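Local structure of glucose-1-phosphate thymidylyltransferase (4ECM) at residues A[133-138]-A[193-198]; A[154-159]-A[235-240]. The protein catalyses the joining of glucose-1-phosphate to a thymidylyl group, giving dTDP-glucose and pyrophosphate, a step of dTDP-L-rhamnose biosynthesis. One frame throughout, in Å; residues are numbered along the deposited sequence.

Contact 1 of 2, residues A[133-138]-A[193-198]; sequences NIFSDD and TGIYLY. With DAU (2'deoxy-thymidine-5'-diphospho-alpha-D-glucose), chain B.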
loop_
_atom_site.group_PDB
_atom_site.type_symbol
_atom_site.label_atom_id
_atom_site.label_comp_id
_atom_site.label_asym_id
_atom_site.label_seq_id
_atom_site.Cartn_x
_atom_site.Cartn_y
_atom_site.Cartn_z
ATOM N N ASN A 133 15.574 13.631 14.061
ATOM C CA ASN A 133 16.305 14.124 15.228
ATOM C C ASN A 133 15.824 13.424 16.492
ATOM O O ASN A 133 14.657 13.588 16.911
ATOM C CB ASN A 133 16.160 15.641 15.396
ATOM C CG ASN A 133 17.141 16.442 14.521
ATOM O OD1 ASN A 133 17.762 17.380 15.004
ATOM N ND2 ASN A 133 17.305 16.044 13.254
ATOM N N ILE A 134 16.718 12.648 17.106
ATOM C CA ILE A 134 16.389 11.876 18.303
ATOM C C ILE A 134 17.239 12.409 19.435
ATOM O O ILE A 134 18.454 12.541 19.290
ATOM C CB ILE A 134 16.661 10.370 18.081
ATOM C CG1 ILE A 134 16.052 9.909 16.747
ATOM C CG2 ILE A 134 16.192 9.530 19.293
ATOM C CD1 ILE A 134 14.522 10.069 16.621
ATOM N N PHE A 135 16.601 12.709 20.565
ATOM C CA PHE A 135 17.301 13.309 21.692
ATOM C C PHE A 135 16.624 13.013 23.023
ATOM O O PHE A 135 15.434 12.691 23.055
ATOM C CB PHE A 135 17.401 14.815 21.467
ATOM C CG PHE A 135 16.091 15.476 21.239
ATOM C CD1 PHE A 135 15.453 16.152 22.261
ATOM C CD2 PHE A 135 15.477 15.423 19.995
ATOM C CE1 PHE A 135 14.235 16.756 22.048
ATOM C CE2 PHE A 135 14.254 16.007 19.788
ATOM C CZ PHE A 135 13.629 16.681 20.810
ATOM N N SER A 136 17.383 13.137 24.121
ATOM C CA SER A 136 16.862 12.841 25.472
ATOM C C SER A 136 16.158 13.989 26.213
ATOM O O SER A 136 15.288 13.743 27.033
ATOM C CB SER A 136 17.977 12.293 26.369
ATOM O OG SER A 136 19.037 13.218 26.511
ATOM N N ASP A 137 16.535 15.233 25.969
ATOM C CA ASP A 137 15.895 16.323 26.703
ATOM C C ASP A 137 14.394 16.416 26.500
ATOM O O ASP A 137 13.897 16.135 25.405
ATOM C CB ASP A 137 16.463 17.672 26.262
ATOM C CG ASP A 137 17.753 18.037 26.957
ATOM O OD1 ASP A 137 18.283 17.241 27.774
ATOM O OD2 ASP A 137 18.219 19.167 26.693
ATOM N N ASP A 138 13.687 16.833 27.556
ATOM C CA ASP A 138 12.282 17.185 27.454
ATOM C C ASP A 138 12.332 18.571 26.789
ATOM O O ASP A 138 13.250 19.332 27.041
ATOM C CB ASP A 138 11.601 17.361 28.829
ATOM C CG ASP A 138 11.509 16.066 29.647
ATOM O OD1 ASP A 138 11.577 14.964 29.061
ATOM O OD2 ASP A 138 11.337 16.176 30.892
ATOM N N THR A 193 20.581 22.153 16.159
ATOM C CA THR A 193 19.764 20.964 15.993
ATOM C C THR A 193 18.491 21.243 15.232
ATOM O O THR A 193 18.104 22.396 15.055
ATOM C CB THR A 193 19.344 20.375 17.334
ATOM O OG1 THR A 193 18.473 21.294 18.000
ATOM C CG2 THR A 193 20.560 20.083 18.195
ATOM N N GLY A 194 17.829 20.155 14.820
ATOM C CA GLY A 194 16.587 20.217 14.079
ATOM C C GLY A 194 15.332 20.348 14.932
ATOM O O GLY A 194 14.320 19.686 14.658
ATOM N N ILE A 195 15.402 21.179 15.970
ATOM C CA ILE A 195 14.258 21.469 16.821
ATOM C C ILE A 195 14.191 22.972 16.838
ATOM O O ILE A 195 15.075 23.620 17.395
ATOM C CB ILE A 195 14.394 20.964 18.262
ATOM C CG1 ILE A 195 14.656 19.452 18.316
ATOM C CG2 ILE A 195 13.102 21.281 19.045
ATOM C CD1 ILE A 195 16.035 19.032 17.916
ATOM N N TYR A 196 13.166 23.523 16.196
ATOM C CA TYR A 196 13.025 24.959 16.033
ATOM C C TYR A 196 11.733 25.489 16.658
ATOM O O TYR A 196 10.670 24.868 16.547
ATOM C CB TYR A 196 13.019 25.292 14.533
ATOM C CG TYR A 196 14.154 24.652 13.772
ATOM C CD1 TYR A 196 15.450 25.134 13.880
ATOM C CD2 TYR A 196 13.935 23.566 12.946
ATOM C CE1 TYR A 196 16.494 24.538 13.194
ATOM C CE2 TYR A 196 14.977 22.971 12.249
ATOM C CZ TYR A 196 16.246 23.457 12.377
ATOM O OH TYR A 196 17.276 22.852 11.693
ATOM N N LEU A 197 11.828 26.635 17.323
ATOM C CA LEU A 197 10.660 27.260 17.897
ATOM C C LEU A 197 10.506 28.591 17.185
ATOM O O LEU A 197 11.429 29.416 17.218
ATOM C CB LEU A 197 10.766 27.409 19.418
ATOM C CG LEU A 197 10.957 26.099 20.214
ATOM C CD1 LEU A 197 12.435 25.675 20.241
ATOM C CD2 LEU A 197 10.463 26.216 21.625
ATOM N N TYR A 198 9.360 28.780 16.515
ATOM C CA TYR A 198 9.087 29.998 15.713
ATOM C C TYR A 198 7.745 30.674 15.997
ATOM O O TYR A 198 6.790 30.030 16.445
ATOM C CB TYR A 198 9.055 29.674 14.214
ATOM C CG TYR A 198 10.326 29.138 13.601
ATOM C CD1 TYR A 198 11.509 29.858 13.677
ATOM C CD2 TYR A 198 10.325 27.961 12.873
ATOM C CE1 TYR A 198 12.677 29.393 13.105
ATOM C CE2 TYR A 198 11.504 27.479 12.270
ATOM C CZ TYR A 198 12.677 28.206 12.399
ATOM O OH TYR A 198 13.853 27.767 11.828
HETATM O O6 DAU B . 19.925 17.246 11.880
HETATM C C6 DAU B . 20.207 18.625 12.129
HETATM C C5 DAU B . 20.493 19.334 10.813
HETATM O O5 DAU B . 19.370 19.124 9.963
HETATM C C4 DAU B . 20.749 20.831 11.018
HETATM O O4 DAU B . 21.922 21.043 11.795
HETATM C C3 DAU B . 20.903 21.577 9.696
HETATM O O3 DAU B . 21.014 22.990 9.970
HETATM C C2 DAU B . 19.674 21.276 8.829
HETATM O O2 DAU B . 19.808 21.865 7.522
HETATM C C1 DAU B . 19.452 19.775 8.690
HETATM O O1 DAU B . 20.518 19.218 7.929
HETATM P P2 DAU B . 20.332 17.818 7.147
HETATM O O3P DAU B . 20.390 16.656 8.109
HETATM O O4P DAU B . 21.238 17.872 5.949
HETATM O OPP DAU B . 18.793 17.908 6.656
HETATM P P DAU B . 18.087 16.722 5.831
HETATM O O1P DAU B . 18.666 15.399 6.271
HETATM O O2P DAU B . 18.079 17.104 4.396
HETATM O "O5'" DAU B . 16.573 16.768 6.387
HETATM C "C5'" DAU B . 16.309 16.345 7.708
HETATM C "C4'" DAU B . 14.838 16.037 7.985
HETATM O "O4'" DAU B . 13.928 16.980 7.422
HETATM C "C3'" DAU B . 14.421 14.658 7.521
HETATM O "O3'" DAU B . 13.857 14.024 8.672
HETATM C "C2'" DAU B . 13.372 14.877 6.458
HETATM C "C1'" DAU B . 12.944 16.325 6.648
HETATM N N11 DAU B . 12.874 17.145 5.427
HETATM C C61 DAU B . 14.050 17.280 4.644
HETATM C C51 DAU B . 13.982 17.736 3.343
HETATM C C5A DAU B . 15.254 17.979 2.557
HETATM C C21 DAU B . 11.629 17.278 4.783
HETATM O O21 DAU B . 10.517 17.075 5.505
HETATM N N31 DAU B . 11.526 17.729 3.509
HETATM C C41 DAU B . 12.635 17.959 2.760
HETATM O O41 DAU B . 12.514 18.389 1.483
#

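Contact 2 of 2, residues A[154-159]-A[235-240]; sequences KVLLQS and NEMSGW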
loop_
_atom_site.group_PDB
_atom_site.type_symbol
_atom_site.label_atom_id
_atom_site.label_comp_id
_atom_site.label_asym_id
_atom_site.label_seq_id
_atom_site.Cartn_x
_atom_site.Cartn_y
_atom_site.Cartn_z
ATOM N N LYS A 154 13.712 30.623 18.510
ATOM C CA LYS A 154 14.652 29.986 19.409
ATOM C C LYS A 154 15.184 28.713 18.755
ATOM O O LYS A 154 14.433 27.954 18.137
ATOM C CB LYS A 154 13.977 29.649 20.750
ATOM C CG LYS A 154 14.868 28.885 21.745
ATOM C CD LYS A 154 14.155 28.572 23.069
ATOM C CE LYS A 154 13.868 29.826 23.939
ATOM N NZ LYS A 154 15.070 30.564 24.433
ATOM N N VAL A 155 16.485 28.507 18.886
ATOM C CA VAL A 155 17.166 27.327 18.365
ATOM C C VAL A 155 17.832 26.640 19.546
ATOM O O VAL A 155 18.146 27.296 20.567
ATOM C CB VAL A 155 18.201 27.674 17.261
ATOM C CG1 VAL A 155 17.484 28.216 16.029
ATOM C CG2 VAL A 155 19.254 28.673 17.770
ATOM N N LEU A 156 18.003 25.323 19.425
ATOM C CA LEU A 156 18.592 24.495 20.474
ATOM C C LEU A 156 19.902 23.936 19.946
ATOM O O LEU A 156 19.937 23.349 18.861
ATOM C CB LEU A 156 17.644 23.366 20.861
ATOM C CG LEU A 156 16.231 23.803 21.271
ATOM C CD1 LEU A 156 15.390 22.591 21.746
ATOM C CD2 LEU A 156 16.268 24.896 22.344
ATOM N N LEU A 157 20.969 24.106 20.726
ATOM C CA LEU A 157 22.321 23.737 20.304
ATOM C C LEU A 157 22.888 22.503 20.992
ATOM O O LEU A 157 22.563 22.201 22.147
ATOM C CB LEU A 157 23.292 24.895 20.561
ATOM C CG LEU A 157 22.910 26.289 20.039
ATOM C CD1 LEU A 157 24.032 27.296 20.360
ATOM C CD2 LEU A 157 22.605 26.243 18.550
ATOM N N GLN A 158 23.737 21.797 20.249
ATOM C CA GLN A 158 24.459 20.643 20.749
ATOM C C GLN A 158 25.895 20.712 20.311
ATOM O O GLN A 158 26.178 20.884 19.132
ATOM C CB GLN A 158 23.886 19.343 20.211
ATOM C CG GLN A 158 22.845 18.739 21.087
ATOM C CD GLN A 158 23.432 18.051 22.327
ATOM O OE1 GLN A 158 22.763 17.910 23.330
ATOM N NE2 GLN A 158 24.659 17.610 22.234
ATOM N N SER A 159 26.803 20.573 21.269
ATOM C CA SER A 159 28.224 20.544 20.970
ATOM C C SER A 159 28.486 19.161 20.393
ATOM O O SER A 159 28.090 18.165 20.989
ATOM C CB SER A 159 29.048 20.773 22.230
ATOM O OG SER A 159 30.428 20.801 21.909
ATOM N N ASN A 235 19.423 28.043 23.369
ATOM C CA ASN A 235 19.707 27.287 24.565
ATOM C C ASN A 235 20.572 26.099 24.190
ATOM O O ASN A 235 20.396 25.504 23.129
ATOM C CB ASN A 235 18.443 26.752 25.230
ATOM C CG ASN A 235 17.491 27.834 25.642
ATOM O OD1 ASN A 235 16.816 28.433 24.804
ATOM N ND2 ASN A 235 17.369 28.044 26.950
ATOM N N GLU A 236 21.511 25.765 25.061
ATOM C CA GLU A 236 22.329 24.600 24.871
ATOM C C GLU A 236 21.595 23.454 25.525
ATOM O O GLU A 236 21.152 23.569 26.656
ATOM C CB GLU A 236 23.687 24.778 25.533
ATOM C CG GLU A 236 24.487 25.936 24.976
ATOM C CD GLU A 236 25.894 26.017 25.572
ATOM O OE1 GLU A 236 26.576 24.964 25.672
ATOM O OE2 GLU A 236 26.312 27.148 25.907
ATOM N N MET A 237 21.462 22.354 24.806
ATOM C CA MET A 237 20.783 21.175 25.318
ATOM C C MET A 237 21.644 20.462 26.320
ATOM O O MET A 237 22.859 20.609 26.302
ATOM C CB MET A 237 20.471 20.193 24.188
ATOM C CG MET A 237 19.323 20.624 23.277
ATOM S SD MET A 237 18.954 19.333 22.082
ATOM C CE MET A 237 17.398 19.916 21.456
ATOM N N SER A 238 21.017 19.714 27.233
ATOM C CA SER A 238 21.743 19.046 28.334
ATOM C C SER A 238 22.099 17.560 28.156
ATOM O O SER A 238 23.150 17.125 28.618
ATOM C CB SER A 238 20.944 19.203 29.626
ATOM O OG SER A 238 19.613 18.770 29.436
ATOM N N GLY A 239 21.230 16.783 27.515
ATOM C CA GLY A 239 21.487 15.354 27.336
ATOM C C GLY A 239 22.024 15.017 25.959
ATOM O O GLY A 239 22.639 15.863 25.305
ATOM N N TRP A 240 21.752 13.801 25.489
ATOM C CA TRP A 240 22.235 13.400 24.190
ATOM C C TRP A 240 21.297 13.770 23.057
ATOM O O TRP A 240 20.094 14.024 23.248
ATOM C CB TRP A 240 22.553 11.892 24.160
ATOM C CG TRP A 240 21.425 10.979 24.547
ATOM C CD1 TRP A 240 21.225 10.406 25.775
ATOM C CD2 TRP A 240 20.371 10.493 23.706
ATOM N NE1 TRP A 240 20.106 9.615 25.754
ATOM C CE2 TRP A 240 19.561 9.649 24.498
ATOM C CE3 TRP A 240 20.029 10.691 22.366
ATOM C CZ2 TRP A 240 18.426 9.012 23.995
ATOM C CZ3 TRP A 240 18.903 10.057 21.866
ATOM C CH2 TRP A 240 18.116 9.224 22.676
#

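Contact 1 of 2, residues A[133-138]-A[193-198]
Asn133 and Gly194 bring the two backbones nearest each other, with their CA atoms 6.2 Å apart and no main-chain hydrogen bond between 133-138 and 193-198. The chain turns a corner at Gly194. The contact forms part of the glucose end of the dTDP-glucose pocket in this nucleotidyltransferase-family domain. The amide of Asn133 bridges protein and sugar. Asn133 OD1 accepts Gly194 N at 2.8 Å. The N-H comes from above the carbonyl plane, 38° out of it, and the bond is bent. OD1 also takes the indole NE1 of Trp241, so two donors grip this buried oxygen. They fix the amide's rotation and leave ND2 on the sugar side. With no side chain at Gly194, Asn133 OD1 comes within 3.2 Å of Gly194 CA. Further along, Phe135 and Ile195 point at each other from opposite directions. The CE2 corner of the Phe135 ring meets Ile195 CG1 at 3.8 Å, and the ring stands oblique to that branch. Phe135 CG lies between its backbone N and carbonyl carbon (chi1 56°), which turns the ring to Ile195. Lys64 makes a cation-pi contact with the same ring. Ile195 CD1 lies 3.8 Å from Asn133 OD1, joining the apolar pair to the polar one. Asn133 ND2 donates to the glucose hydroxyl O6 of dTDP-glucose over 3.2 Å, at 159°.

Contact 2 of 2, residues A[154-159]-A[235-240]
Asn235 pairs with Leu156 as parallel strands, and Glu236 with Leu157 one step later. Asn235 N donates to Val155 O at 3.2 Å. Asn235 O accepts Leu157 N at 2.8 Å and lies 3.4 Å from Leu156 CA in a CA-H...O contact. Lys154 NZ donates to Asn235 OD1 over 2.8 Å, on an in-plane lone pair of the amide oxygen. The lysine chain bends at chi3 and chi4 (-69° and -64°), which brings CD and CE alongside the same oxygen. Glu145 forms a salt bridge with Lys154 NZ and accepts Asn235 ND2. Thr233 OG1 is a further partner of NZ, and Glu145 probably offsets its charge. Glu236 turns with Leu157 to the face opposite Asn235 and Leu156. Met237 has left the strand, but Met237 N still reaches Leu157 O at 2.9 Å in a nearly straight bond. Its extended side chain crosses Leu156 at about a right angle, and Met237 CE presses on Leu156 CD1 at 3.4 Å, closer than carbons normally come. Ser238 OG and Gly239 N both probably bond Asp137 OD1. By Trp240 the backbone has moved on to pair with Ser136. Within this chain, strand 232-236 is a parallel edge strand on 153-159, which pairs also with 190-198, and helix 140-147 packs on the Leu156 face through Tyr142, which touches Leu156, Asn235 and Met237.

Contact 1 is buried near the middle of the chain, its centre about 6 Å from the chain's centre. Contact 2 lies farther out, about 13 Å, and is partly buried. Both reach one sheet, contact 1 through strand 190-198 and contact 2 through 153-159 and 232-236, while strand 133-135 pairs with 241-243. Thr193 OG1 of contact 1 probably bonds Leu156 O of contact 2. Contact 1 joins its segments by a side-chain amide and an apolar pair, and it touches the sugar nucleotide. Contact 2 relies on regular parallel strand bonds and a lysine-asparagine bond tied to Glu145 of helix 140-147. Segment 235-240 then meets 133-138, where Trp240 O packs on Phe135 CB.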